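Local coordinates for protein CopN (Chlamydia pneumoniae, PDB 4NRH) that binds the chaperone Scc3 and probably acts as a type III secretion gatekeeper that directs the secretion of translocator proteins, at residues I236-V247 with K286-A297. Sequence-based numbering, arbitrary orientation.
Sequences IINDKFPTASKV and KRQQLGAMIANA
Ile236 sets its CG2 against CD1 of Leu290 at 3.5 Å, a tight carbon contact. The two side chains cross at about a right angle. Ile237 meets the other branch, its CG1 lying 3.9 Å from Leu290 CD2. Lys240 bends at chi2 (-56°) and chi4 (-60°), and its NZ donates a hydrogen bond to Asn238 O from above the carbonyl plane. Its CD rests 3.2 Å from NZ of Lys286, whose chain is extended. Lys240 NZ and Lys286 NZ, like charges, stay 5.3 Å apart. Pro242 sets CB toward the helix. Its CB touches Leu290 CD1, and its CG lies across Gln289 CG. Residues 238-243 link helix 226-237 to helix 244-255 and run alongside helix 284-301, in the same direction, within the third helical domain of this gatekeeper family. On another face of that helix, Gln288 OE1 accepts a hydrogen bond from Asp41 N of the chaperone chain. Thr243 N-caps the second helix, its OG1 accepting from Lys246 N at 3.2 Å. Met293 packs against this turn without hydrogen bonding, CG 3.4 Å from Pro242 O and SD 3.7 Å from Ala244 N. Ala244 CB packs on Asn296 CB. Val247 turns CG1 to Ile294 CG1 and CG2 to Leu290 CD1, while Leu266 also touches it.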
ATOM      1  N   ILE A 236     -10.822 -15.695  -2.446  1.00 51.86           N
ATOM      2  CA  ILE A 236      -9.858 -16.762  -2.213  1.00 49.26           C
ATOM      3  C   ILE A 236      -8.669 -16.266  -1.386  1.00 55.65           C
ATOM      4  O   ILE A 236      -8.213 -16.953  -0.470  1.00 57.02           O
ATOM      5  CB  ILE A 236      -9.367 -17.357  -3.547  1.00 40.55           C
ATOM      6  CG1 ILE A 236     -10.516 -18.071  -4.259  1.00 47.85           C
ATOM      7  CG2 ILE A 236      -8.234 -18.326  -3.317  1.00 48.51           C
ATOM      8  CD1 ILE A 236     -10.118 -18.714  -5.569  1.00 54.91           C
ATOM      9  N   ILE A 237      -8.175 -15.073  -1.708  1.00 52.67           N
ATOM     10  CA  ILE A 237      -7.075 -14.473  -0.957  1.00 47.85           C
ATOM     11  C   ILE A 237      -7.472 -14.216   0.496  1.00 53.31           C
ATOM     12  O   ILE A 237      -6.690 -14.452   1.418  1.00 64.41           O
ATOM     13  CB  ILE A 237      -6.610 -13.146  -1.599  1.00 52.75           C
ATOM     14  CG1 ILE A 237      -5.821 -13.420  -2.879  1.00 48.15           C
ATOM     15  CG2 ILE A 237      -5.751 -12.343  -0.636  1.00 65.00           C
ATOM     16  CD1 ILE A 237      -5.228 -12.173  -3.493  1.00 53.53           C
ATOM     17  N   ASN A 238      -8.705 -13.762   0.695  1.00 57.97           N
ATOM     18  CA  ASN A 238      -9.198 -13.438   2.029  1.00 68.02           C
ATOM     19  C   ASN A 238      -9.619 -14.677   2.816  1.00 77.83           C
ATOM     20  O   ASN A 238     -10.120 -14.570   3.937  1.00 83.34           O
ATOM     21  CB  ASN A 238     -10.366 -12.453   1.939  1.00 69.99           C
ATOM     22  CG  ASN A 238      -9.906 -11.022   1.729  1.00 70.94           C
ATOM     23  OD1 ASN A 238      -9.759 -10.259   2.683  1.00 85.78           O
ATOM     24  ND2 ASN A 238      -9.673 -10.653   0.475  1.00 58.57           N
ATOM     25  N   ASP A 239      -9.413 -15.850   2.226  1.00 80.67           N
ATOM     26  CA  ASP A 239      -9.623 -17.108   2.933  1.00 84.37           C
ATOM     27  C   ASP A 239      -8.322 -17.480   3.641  1.00 82.16           C
ATOM     28  O   ASP A 239      -7.332 -17.831   3.000  1.00 85.24           O
ATOM     29  CB  ASP A 239     -10.058 -18.212   1.965  1.00 82.45           C
ATOM     30  CG  ASP A 239     -10.480 -19.491   2.672  1.00 85.17           C
ATOM     31  OD1 ASP A 239     -10.211 -19.641   3.882  1.00 89.11           O
ATOM     32  OD2 ASP A 239     -11.092 -20.353   2.008  1.00 85.30           O
ATOM     33  N   LYS A 240      -8.333 -17.398   4.968  1.00 80.67           N
ATOM     34  CA  LYS A 240      -7.113 -17.550   5.754  1.00 87.30           C
ATOM     35  C   LYS A 240      -6.661 -19.006   5.894  1.00 82.01           C
ATOM     36  O   LYS A 240      -5.558 -19.272   6.369  1.00 78.10           O
ATOM     37  CB  LYS A 240      -7.315 -16.932   7.140  1.00 98.94           C
ATOM     38  CG  LYS A 240      -7.875 -15.515   7.102  1.00 99.48           C
ATOM     39  CD  LYS A 240      -7.002 -14.588   6.273  1.00 98.17           C
ATOM     40  CE  LYS A 240      -7.413 -13.135   6.444  1.00101.89           C
ATOM     41  NZ  LYS A 240      -8.823 -12.896   6.029  1.00103.76           N
ATOM     42  N   PHE A 241      -7.510 -19.940   5.481  1.00 80.87           N
ATOM     43  CA  PHE A 241      -7.146 -21.358   5.456  1.00 80.84           C
ATOM     44  C   PHE A 241      -7.481 -21.996   4.112  1.00 74.92           C
ATOM     45  O   PHE A 241      -8.418 -22.787   4.015  1.00 71.39           O
ATOM     46  CB  PHE A 241      -7.840 -22.126   6.584  1.00 81.52           C
ATOM     47  CG  PHE A 241      -7.560 -21.582   7.953  1.00 89.62           C
ATOM     48  CD1 PHE A 241      -6.309 -21.737   8.528  1.00 94.51           C
ATOM     49  CD2 PHE A 241      -8.545 -20.929   8.673  1.00 95.45           C
ATOM     50  CE1 PHE A 241      -6.043 -21.243   9.791  1.00100.68           C
ATOM     51  CE2 PHE A 241      -8.286 -20.434   9.936  1.00102.57           C
ATOM     52  CZ  PHE A 241      -7.033 -20.591  10.496  1.00104.07           C
ATOM     53  N   PRO A 242      -6.710 -21.654   3.068  1.00 73.84           N
ATOM     54  CA  PRO A 242      -6.998 -22.137   1.713  1.00 71.88           C
ATOM     55  C   PRO A 242      -6.775 -23.639   1.546  1.00 73.16           C
ATOM     56  O   PRO A 242      -5.806 -24.189   2.069  1.00 69.19           O
ATOM     57  CB  PRO A 242      -6.011 -21.351   0.847  1.00 65.04           C
ATOM     58  CG  PRO A 242      -4.875 -21.054   1.764  1.00 68.18           C
ATOM     59  CD  PRO A 242      -5.502 -20.812   3.106  1.00 71.15           C
ATOM     60  N   THR A 243      -7.677 -24.286   0.816  1.00 68.50           N
ATOM     61  CA  THR A 243      -7.500 -25.676   0.414  1.00 67.46           C
ATOM     62  C   THR A 243      -7.692 -25.793  -1.092  1.00 63.00           C
ATOM     63  O   THR A 243      -8.313 -24.930  -1.710  1.00 59.25           O
ATOM     64  CB  THR A 243      -8.484 -26.621   1.132  1.00 68.39           C
ATOM     65  OG1 THR A 243      -9.826 -26.316   0.729  1.00 60.37           O
ATOM     66  CG2 THR A 243      -8.366 -26.482   2.644  1.00 61.99           C
ATOM     67  N   ALA A 244      -7.155 -26.857  -1.677  1.00 49.79           N
ATOM     68  CA  ALA A 244      -7.295 -27.096  -3.110  1.00 51.83           C
ATOM     69  C   ALA A 244      -8.761 -27.262  -3.497  1.00 46.25           C
ATOM     70  O   ALA A 244      -9.193 -26.792  -4.550  1.00 45.96           O
ATOM     71  CB  ALA A 244      -6.494 -28.323  -3.522  1.00 36.23           C
ATOM     72  N   SER A 245      -9.520 -27.930  -2.635  1.00 53.83           N
ATOM     73  CA  SER A 245     -10.945 -28.149  -2.857  1.00 58.62           C
ATOM     74  C   SER A 245     -11.729 -26.843  -2.947  1.00 57.99           C
ATOM     75  O   SER A 245     -12.523 -26.651  -3.867  1.00 64.00           O
ATOM     76  CB  SER A 245     -11.523 -29.024  -1.746  1.00 58.84           C
ATOM     77  OG  SER A 245     -10.990 -30.336  -1.804  1.00 76.79           O
ATOM     78  N   LYS A 246     -11.506 -25.953  -1.985  1.00 57.81           N
ATOM     79  CA  LYS A 246     -12.224 -24.682  -1.931  1.00 58.61           C
ATOM     80  C   LYS A 246     -11.881 -23.795  -3.124  1.00 52.23           C
ATOM     81  O   LYS A 246     -12.749 -23.121  -3.678  1.00 51.70           O
ATOM     82  CB  LYS A 246     -11.918 -23.949  -0.625  1.00 56.37           C
ATOM     83  CG  LYS A 246     -12.621 -24.533   0.590  1.00 65.66           C
ATOM     84  CD  LYS A 246     -12.420 -23.660   1.818  1.00 71.71           C
ATOM     85  CE  LYS A 246     -10.966 -23.654   2.257  1.00 70.74           C
ATOM     86  NZ  LYS A 246     -10.762 -22.857   3.499  1.00 63.89           N
ATOM     87  N   VAL A 247     -10.609 -23.794  -3.509  1.00 49.72           N
ATOM     88  CA  VAL A 247     -10.155 -23.016  -4.655  1.00 45.80           C
ATOM     89  C   VAL A 247     -10.775 -23.549  -5.944  1.00 48.55           C
ATOM     90  O   VAL A 247     -11.236 -22.779  -6.788  1.00 49.60           O
ATOM     91  CB  VAL A 247      -8.618 -23.029  -4.771  1.00 46.71           C
ATOM     92  CG1 VAL A 247      -8.175 -22.406  -6.086  1.00 41.56           C
ATOM     93  CG2 VAL A 247      -7.993 -22.296  -3.595  1.00 46.65           C
ATOM     94  N   LYS A 286       0.547 -17.244   3.920  1.00 56.23           N
ATOM     95  CA  LYS A 286      -0.699 -17.526   3.210  1.00 64.36           C
ATOM     96  C   LYS A 286      -0.557 -17.377   1.701  1.00 57.75           C
ATOM     97  O   LYS A 286      -1.123 -18.167   0.945  1.00 61.02           O
ATOM     98  CB  LYS A 286      -1.822 -16.624   3.715  1.00 70.77           C
ATOM     99  CG  LYS A 286      -2.394 -17.059   5.047  1.00 80.99           C
ATOM    100  CD  LYS A 286      -3.378 -16.038   5.572  1.00 91.07           C
ATOM    101  CE  LYS A 286      -3.372 -16.038   7.080  1.00 93.70           C
ATOM    102  NZ  LYS A 286      -4.155 -14.909   7.647  1.00 94.71           N
ATOM    103  N   ARG A 287       0.183 -16.360   1.268  1.00 41.99           N
ATOM    104  CA  ARG A 287       0.491 -16.193  -0.149  1.00 39.08           C
ATOM    105  C   ARG A 287       1.158 -17.451  -0.691  1.00 36.86           C
ATOM    106  O   ARG A 287       0.761 -17.979  -1.730  1.00 36.09           O
ATOM    107  CB  ARG A 287       1.396 -14.981  -0.374  1.00 40.70           C
ATOM    108  CG  ARG A 287       1.943 -14.895  -1.789  1.00 44.16           C
ATOM    109  CD  ARG A 287       2.692 -13.598  -2.032  1.00 54.32           C
ATOM    110  NE  ARG A 287       3.097 -13.473  -3.429  1.00 48.00           N
ATOM    111  CZ  ARG A 287       4.259 -13.903  -3.908  1.00 49.73           C
ATOM    112  NH1 ARG A 287       5.130 -14.493  -3.102  1.00 45.86           N
ATOM    113  NH2 ARG A 287       4.549 -13.748  -5.194  1.00 49.05           N
ATOM    114  N   GLN A 288       2.177 -17.920   0.021  1.00 37.86           N
ATOM    115  CA  GLN A 288       2.874 -19.149  -0.340  1.00 44.05           C
ATOM    116  C   GLN A 288       1.929 -20.349  -0.326  1.00 48.60           C
ATOM    117  O   GLN A 288       1.926 -21.159  -1.254  1.00 47.73           O
ATOM    118  CB  GLN A 288       4.046 -19.395   0.610  1.00 39.61           C
ATOM    119  CG  GLN A 288       4.722 -20.741   0.425  1.00 41.90           C
ATOM    120  CD  GLN A 288       6.001 -20.864   1.228  1.00 46.24           C
ATOM    121  OE1 GLN A 288       7.100 -20.693   0.700  1.00 57.14           O
ATOM    122  NE2 GLN A 288       5.864 -21.160   2.515  1.00 44.98           N
ATOM    123  N   GLN A 289       1.127 -20.452   0.730  1.00 48.96           N
ATOM    124  CA  GLN A 289       0.175 -21.550   0.867  1.00 43.45           C
ATOM    125  C   GLN A 289      -0.897 -21.515  -0.217  1.00 42.96           C
ATOM    126  O   GLN A 289      -1.339 -22.560  -0.694  1.00 45.21           O
ATOM    127  CB  GLN A 289      -0.482 -21.521   2.250  1.00 60.49           C
ATOM    128  CG  GLN A 289      -1.356 -22.731   2.541  1.00 79.30           C
ATOM    129  CD  GLN A 289      -1.781 -22.812   3.993  1.00 95.54           C
ATOM    130  OE1 GLN A 289      -1.737 -21.820   4.721  1.00100.19           O
ATOM    131  NE2 GLN A 289      -2.198 -23.998   4.422  1.00102.24           N
ATOM    132  N   LEU A 290      -1.305 -20.314  -0.614  1.00 42.80           N
ATOM    133  CA  LEU A 290      -2.316 -20.169  -1.655  1.00 37.72           C
ATOM    134  C   LEU A 290      -1.761 -20.617  -3.003  1.00 42.29           C
ATOM    135  O   LEU A 290      -2.462 -21.251  -3.791  1.00 44.33           O
ATOM    136  CB  LEU A 290      -2.811 -18.724  -1.740  1.00 36.75           C
ATOM    137  CG  LEU A 290      -3.907 -18.498  -2.781  1.00 41.28           C
ATOM    138  CD1 LEU A 290      -5.025 -19.500  -2.563  1.00 41.44           C
ATOM    139  CD2 LEU A 290      -4.438 -17.074  -2.718  1.00 41.10           C
ATOM    140  N   GLY A 291      -0.500 -20.281  -3.255  1.00 40.15           N
ATOM    141  CA  GLY A 291       0.192 -20.735  -4.448  1.00 35.44           C
ATOM    142  C   GLY A 291       0.205 -22.248  -4.520  1.00 49.48           C
ATOM    143  O   GLY A 291      -0.045 -22.834  -5.574  1.00 52.91           O
ATOM    144  N   ALA A 292       0.509 -22.876  -3.389  1.00 51.85           N
ATOM    145  CA  ALA A 292       0.517 -24.330  -3.279  1.00 52.91           C
ATOM    146  C   ALA A 292      -0.849 -24.933  -3.592  1.00 51.88           C
ATOM    147  O   ALA A 292      -0.949 -25.918  -4.324  1.00 49.17           O
ATOM    148  CB  ALA A 292       0.969 -24.748  -1.888  1.00 42.67           C
ATOM    149  N   MET A 293      -1.898 -24.339  -3.032  1.00 49.64           N
ATOM    150  CA  MET A 293      -3.249 -24.871  -3.183  1.00 47.37           C
ATOM    151  C   MET A 293      -3.764 -24.734  -4.613  1.00 42.44           C
ATOM    152  O   MET A 293      -4.478 -25.607  -5.106  1.00 38.61           O
ATOM    153  CB  MET A 293      -4.208 -24.178  -2.213  1.00 47.92           C
ATOM    154  CG  MET A 293      -3.912 -24.456  -0.745  1.00 55.92           C
ATOM    155  SD  MET A 293      -3.749 -26.215  -0.376  1.00 68.75           S
ATOM    156  CE  MET A 293      -1.990 -26.340  -0.055  1.00 76.41           C
ATOM    157  N   ILE A 294      -3.403 -23.640  -5.278  1.00 40.31           N
ATOM    158  CA  ILE A 294      -3.754 -23.457  -6.681  1.00 36.31           C
ATOM    159  C   ILE A 294      -3.023 -24.492  -7.532  1.00 40.89           C
ATOM    160  O   ILE A 294      -3.603 -25.084  -8.443  1.00 46.48           O
ATOM    161  CB  ILE A 294      -3.417 -22.036  -7.180  1.00 40.57           C
ATOM    162  CG1 ILE A 294      -4.275 -21.000  -6.451  1.00 38.21           C
ATOM    163  CG2 ILE A 294      -3.639 -21.923  -8.681  1.00 37.95           C
ATOM    164  CD1 ILE A 294      -3.890 -19.571  -6.752  1.00 39.02           C
ATOM    165  N   ALA A 295      -1.748 -24.704  -7.221  1.00 35.99           N
ATOM    166  CA  ALA A 295      -0.950 -25.730  -7.884  1.00 43.49           C
ATOM    167  C   ALA A 295      -1.562 -27.112  -7.677  1.00 47.31           C
ATOM    168  O   ALA A 295      -1.613 -27.926  -8.600  1.00 52.55           O
ATOM    169  CB  ALA A 295       0.483 -25.700  -7.375  1.00 41.96           C
ATOM    170  N   ASN A 296      -2.024 -27.369  -6.457  1.00 44.36           N
ATOM    171  CA  ASN A 296      -2.676 -28.632  -6.132  1.00 48.37           C
ATOM    172  C   ASN A 296      -4.006 -28.780  -6.862  1.00 49.29           C
ATOM    173  O   ASN A 296      -4.356 -29.869  -7.317  1.00 50.19           O
ATOM    174  CB  ASN A 296      -2.896 -28.749  -4.622  1.00 46.40           C
ATOM    175  CG  ASN A 296      -1.605 -28.969  -3.861  1.00 59.61           C
ATOM    176  OD1 ASN A 296      -0.521 -28.996  -4.447  1.00 63.23           O
ATOM    177  ND2 ASN A 296      -1.712 -29.133  -2.547  1.00 60.51           N
ATOM    178  N   ALA A 297      -4.743 -27.679  -6.964  1.00 46.86           N
ATOM    179  CA  ALA A 297      -6.029 -27.675  -7.652  1.00 45.41           C
ATOM    180  C   ALA A 297      -5.860 -27.989  -9.133  1.00 43.73           C
ATOM    181  O   ALA A 297      -6.649 -28.734  -9.712  1.00 49.47           O
ATOM    182  CB  ALA A 297      -6.723 -26.332  -7.470  1.00 39.69           C
TER